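Local atomic coordinates of hypothetical protein (PDB entry 4OO3), a protein that is of unknown function but is probably an NAD(P)-dependent oxidoreductase, built from a Rossmann-fold domain and a putative oxidoreductase C-terminal domain. Residues 230-233 with 234-237; 414-417 with 418-421. All coordinates share one frame; numbering follows the deposited sequence.

Interaction 1 and interaction 2 are two turns packed side by side: one follows the C-terminal end of helix 220-231, the other precedes helix 419-439. Residues 230-237 carry the chain out of the first helix; residues 414-421 lead it into the second. Their centres lie about 12 Å apart, and each is about 17 Å from the centre of the chain. Ile236 joins them: its CG2 is 3.8 Å from CG of Pro421, and its CG1 is 3.9 Å from CA of Trp418. OD1 of Asp234 packs 3.4 Å from NE1 of Trp418. Asn422, next in helix 419-439, bonds to the backbone of Gln235 and Ile237. Both turns belong to the putative oxidoreductase C-terminal domain.

Interaction 1 of 2, residues 230-233 with 234-237; sequences EAFP and DQII
Phe232 O accepts a hydrogen bond from Gln235 N at 3.0 Å, closing a type II beta turn from Phe232 to Gln235. Phe232 is the first residue past helix 220-231 to leave helical geometry, so the turn redirects the chain directly after the helix. Asp234 takes the third turn position with a positive phi. A water appears to bridge Phe232 O and Gln235 O, 2.9 Å from each.

The side chain of Gln235 folds back over the start of the turn. Its CG lies anti to its own carbonyl carbon (chi1 -60°), and the extended chain beyond carries the amide to Phe232. There NE2 comes within 3.5 Å of Phe232 CA. OE1 meets the ring edge in its plane, 3.7 Å from CD2. Ring and amide planes stand 76° apart. The same OE1 is hydrogen-bonded by Lys295 NZ, and the Phe232 side chain also touches Lys295. With an alanine here in place of Gln235, Lys295 would probably lose this acceptor and the Phe232 ring edge its amide neighbour.

Asp234 OD1 makes a salt bridge with Arg161 of helix 155-164. That helix also meets the Pro233 ring through Arg161. Phe232 and Ile237 both reach Ile294 of strand 282-294, which sets the turn against the mixed sheet. Between these two residues the contact is looser, with Phe232 CB 4.4 Å from Ile237 CD1.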
loop_
_atom_site.group_PDB
_atom_site.type_symbol
_atom_site.label_atom_id
_atom_site.label_comp_id
_atom_site.label_asym_id
_atom_site.label_seq_id
_atom_site.Cartn_x
_atom_site.Cartn_y
_atom_site.Cartn_z
ATOM N N GLU A 230 -9.191 -5.523 -7.865
ATOM C CA GLU A 230 -10.543 -5.103 -8.238
ATOM C C GLU A 230 -10.994 -5.668 -9.586
ATOM O O GLU A 230 -12.122 -6.130 -9.721
ATOM C CB GLU A 230 -10.633 -3.584 -8.303
ATOM C CG GLU A 230 -10.487 -2.880 -6.968
ATOM C CD GLU A 230 -10.232 -1.395 -7.129
ATOM O OE1 GLU A 230 -9.868 -0.961 -8.237
ATOM O OE2 GLU A 230 -10.384 -0.651 -6.149
ATOM N N ALA A 231 -10.112 -5.615 -10.577
ATOM C CA ALA A 231 -10.495 -5.861 -11.968
ATOM C C ALA A 231 -10.264 -7.296 -12.416
ATOM O O ALA A 231 -10.812 -7.718 -13.436
ATOM C CB ALA A 231 -9.765 -4.898 -12.888
ATOM N N PHE A 232 -9.462 -8.046 -11.660
ATOM C CA PHE A 232 -9.229 -9.467 -11.942
ATOM C C PHE A 232 -9.309 -10.292 -10.652
ATOM O O PHE A 232 -8.357 -10.998 -10.302
ATOM C CB PHE A 232 -7.865 -9.660 -12.623
ATOM C CG PHE A 232 -7.675 -8.816 -13.856
ATOM C CD1 PHE A 232 -7.266 -7.497 -13.749
ATOM C CD2 PHE A 232 -7.916 -9.342 -15.116
ATOM C CE1 PHE A 232 -7.099 -6.711 -14.878
ATOM C CE2 PHE A 232 -7.748 -8.569 -16.249
ATOM C CZ PHE A 232 -7.340 -7.251 -16.132
ATOM N N PRO A 233 -10.466 -10.237 -9.957
ATOM C CA PRO A 233 -10.553 -10.824 -8.618
ATOM C C PRO A 233 -10.100 -12.283 -8.570
ATOM O O PRO A 233 -10.579 -13.105 -9.338
ATOM C CB PRO A 233 -12.044 -10.714 -8.264
ATOM C CG PRO A 233 -12.624 -9.733 -9.224
ATOM C CD PRO A 233 -11.785 -9.810 -10.460
ATOM N N ASP A 234 -9.152 -12.576 -7.687
ATOM C CA ASP A 234 -8.697 -13.946 -7.434
ATOM C C ASP A 234 -8.093 -14.668 -8.652
ATOM O O ASP A 234 -7.869 -15.870 -8.596
ATOM C CB ASP A 234 -9.840 -14.783 -6.839
ATOM C CG ASP A 234 -10.344 -14.229 -5.519
ATOM O OD1 ASP A 234 -9.672 -13.357 -4.935
ATOM O OD2 ASP A 234 -11.413 -14.676 -5.055
ATOM N N GLN A 235 -7.827 -13.942 -9.735
ATOM C CA GLN A 235 -7.137 -14.513 -10.893
ATOM C C GLN A 235 -5.630 -14.436 -10.673
ATOM O O GLN A 235 -5.108 -13.393 -10.268
ATOM C CB GLN A 235 -7.501 -13.760 -12.172
ATOM C CG GLN A 235 -8.983 -13.795 -12.512
ATOM C CD GLN A 235 -9.309 -12.951 -13.724
ATOM O OE1 GLN A 235 -8.568 -12.943 -14.703
ATOM N NE2 GLN A 235 -10.418 -12.225 -13.663
ATOM N N ILE A 236 -4.943 -15.546 -10.946
ATOM C CA ILE A 236 -3.492 -15.623 -10.835
ATOM C C ILE A 236 -2.879 -14.896 -12.018
ATOM O O ILE A 236 -3.144 -15.253 -13.156
ATOM C CB ILE A 236 -3.012 -17.090 -10.822
ATOM C CG1 ILE A 236 -3.572 -17.807 -9.586
ATOM C CG2 ILE A 236 -1.489 -17.163 -10.856
ATOM C CD1 ILE A 236 -3.154 -19.250 -9.443
ATOM N N ILE A 237 -2.079 -13.866 -11.755
ATOM C CA ILE A 237 -1.415 -13.116 -12.822
ATOM C C ILE A 237 -0.009 -13.681 -13.013
ATOM O O ILE A 237 0.785 -13.705 -12.066
ATOM C CB ILE A 237 -1.313 -11.608 -12.498
ATOM C CG1 ILE A 237 -2.671 -11.018 -12.067
ATOM C CG2 ILE A 237 -0.742 -10.835 -13.685
ATOM C CD1 ILE A 237 -3.755 -11.051 -13.125
HETATM O O HOH W 1 -5.544 -10.562 -9.672
#

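Interaction 2 of 2, residues 414-417 with 418-421; sequences KLPD and WEVP
Pro416 O is gripped by two donors. Glu419 N binds it at 3.1 Å, and a water donates a hydrogen bond to it at 2.8 Å. The same water accepts from Val420 N at 2.9 Å, linking this carbonyl to a backbone N-H in the first turn of the helix. The Glu419 bond closes a type I beta turn from Pro416 to Glu419.

Side chains pack round this turn. Pro416 and Glu419 lie side by side and point the same way, with CG to CG at 4.0 Å. Glu419 CG also rests over one face of the Trp418 ring, displaced toward the rim. Beyond CG the chain bends (chi2 -86°) and takes the carboxylate to Arg152 and Tyr146. There OE2 forms a salt bridge with Arg152 and a hydrogen bond with Tyr146 OH. Pro416 CB lies 3.9 Å from the indole NE1 of Trp418. Leu415 sets its CB against that of Glu419 and also touches Tyr409 of helix 395-412. Pro421 CD comes within 3.3 Å of Asp417 O. With no N-H, Pro421 suits the first turn of a helix, where N-H groups lack helical carbonyl partners. The arrangement is a helix start: a type I turn, with near-helical central residues, runs into helix 419-439.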
loop_
_atom_site.group_PDB
_atom_site.type_symbol
_atom_site.label_atom_id
_atom_site.label_comp_id
_atom_site.label_asym_id
_atom_site.label_seq_id
_atom_site.Cartn_x
_atom_site.Cartn_y
_atom_site.Cartn_z
ATOM N N LYS A 414 0.182 -21.327 4.653
ATOM C CA LYS A 414 0.107 -21.043 3.232
ATOM C C LYS A 414 -0.925 -19.948 2.956
ATOM O O LYS A 414 -2.032 -19.972 3.494
ATOM C CB LYS A 414 -0.287 -22.313 2.471
ATOM C CG LYS A 414 0.183 -22.330 1.027
ATOM C CD LYS A 414 -0.835 -22.962 0.088
ATOM C CE LYS A 414 -0.416 -22.801 -1.371
ATOM N NZ LYS A 414 -1.575 -22.629 -2.297
ATOM N N LEU A 415 -0.551 -18.996 2.108
ATOM C CA LEU A 415 -1.481 -17.992 1.601
ATOM C C LEU A 415 -2.339 -18.585 0.489
ATOM O O LEU A 415 -1.993 -19.616 -0.067
ATOM C CB LEU A 415 -0.707 -16.797 1.052
ATOM C CG LEU A 415 0.079 -16.008 2.094
ATOM C CD1 LEU A 415 1.150 -15.167 1.416
ATOM C CD2 LEU A 415 -0.859 -15.149 2.930
ATOM N N PRO A 416 -3.464 -17.932 0.153
ATOM C CA PRO A 416 -4.226 -18.373 -1.021
ATOM C C PRO A 416 -3.431 -18.296 -2.337
ATOM O O PRO A 416 -2.534 -17.460 -2.482
ATOM C CB PRO A 416 -5.433 -17.423 -1.053
ATOM C CG PRO A 416 -5.139 -16.337 -0.074
ATOM C CD PRO A 416 -4.179 -16.899 0.923
ATOM N N ASP A 417 -3.794 -19.175 -3.269
ATOM C CA ASP A 417 -3.125 -19.361 -4.563
ATOM C C ASP A 417 -2.548 -18.109 -5.201
ATOM O O ASP A 417 -1.383 -18.079 -5.593
ATOM C CB ASP A 417 -4.121 -19.956 -5.573
ATOM C CG ASP A 417 -4.319 -21.447 -5.401
ATOM O OD1 ASP A 417 -3.799 -22.030 -4.418
ATOM O OD2 ASP A 417 -5.001 -22.037 -6.269
ATOM N N TRP A 418 -3.390 -17.095 -5.329
ATOM C CA TRP A 418 -3.077 -15.933 -6.161
ATOM C C TRP A 418 -2.092 -14.940 -5.531
ATOM O O TRP A 418 -1.502 -14.134 -6.247
ATOM C CB TRP A 418 -4.375 -15.213 -6.567
ATOM C CG TRP A 418 -5.285 -14.893 -5.408
ATOM C CD1 TRP A 418 -6.299 -15.674 -4.926
ATOM C CD2 TRP A 418 -5.248 -13.726 -4.576
ATOM N NE1 TRP A 418 -6.896 -15.062 -3.855
ATOM C CE2 TRP A 418 -6.279 -13.862 -3.623
ATOM C CE3 TRP A 418 -4.454 -12.573 -4.554
ATOM C CZ2 TRP A 418 -6.535 -12.892 -2.650
ATOM C CZ3 TRP A 418 -4.708 -11.606 -3.587
ATOM C CH2 TRP A 418 -5.743 -11.774 -2.648
ATOM N N GLU A 419 -1.895 -15.006 -4.215
ATOM C CA GLU A 419 -1.176 -13.943 -3.493
ATOM C C GLU A 419 0.298 -13.769 -3.891
ATOM O O GLU A 419 0.714 -12.662 -4.224
ATOM C CB GLU A 419 -1.307 -14.120 -1.974
ATOM C CG GLU A 419 -2.626 -13.593 -1.411
ATOM C CD GLU A 419 -2.595 -12.109 -1.070
ATOM O OE1 GLU A 419 -1.781 -11.355 -1.649
ATOM O OE2 GLU A 419 -3.383 -11.682 -0.199
ATOM N N VAL A 420 1.083 -14.841 -3.853
ATOM C CA VAL A 420 2.502 -14.742 -4.177
ATOM C C VAL A 420 2.710 -14.376 -5.645
ATOM O O VAL A 420 3.386 -13.382 -5.939
ATOM C CB VAL A 420 3.276 -16.024 -3.812
ATOM C CG1 VAL A 420 4.691 -15.993 -4.390
ATOM C CG2 VAL A 420 3.318 -16.193 -2.302
ATOM N N PRO A 421 2.117 -15.144 -6.574
ATOM C CA PRO A 421 2.314 -14.744 -7.972
ATOM C C PRO A 421 1.868 -13.299 -8.263
ATOM O O PRO A 421 2.525 -12.611 -9.032
ATOM C CB PRO A 421 1.493 -15.770 -8.771
ATOM C CG PRO A 421 0.636 -16.479 -7.782
ATOM C CD PRO A 421 1.307 -16.369 -6.450
HETATM O O HOH W 2 0.248 -17.368 -2.737
#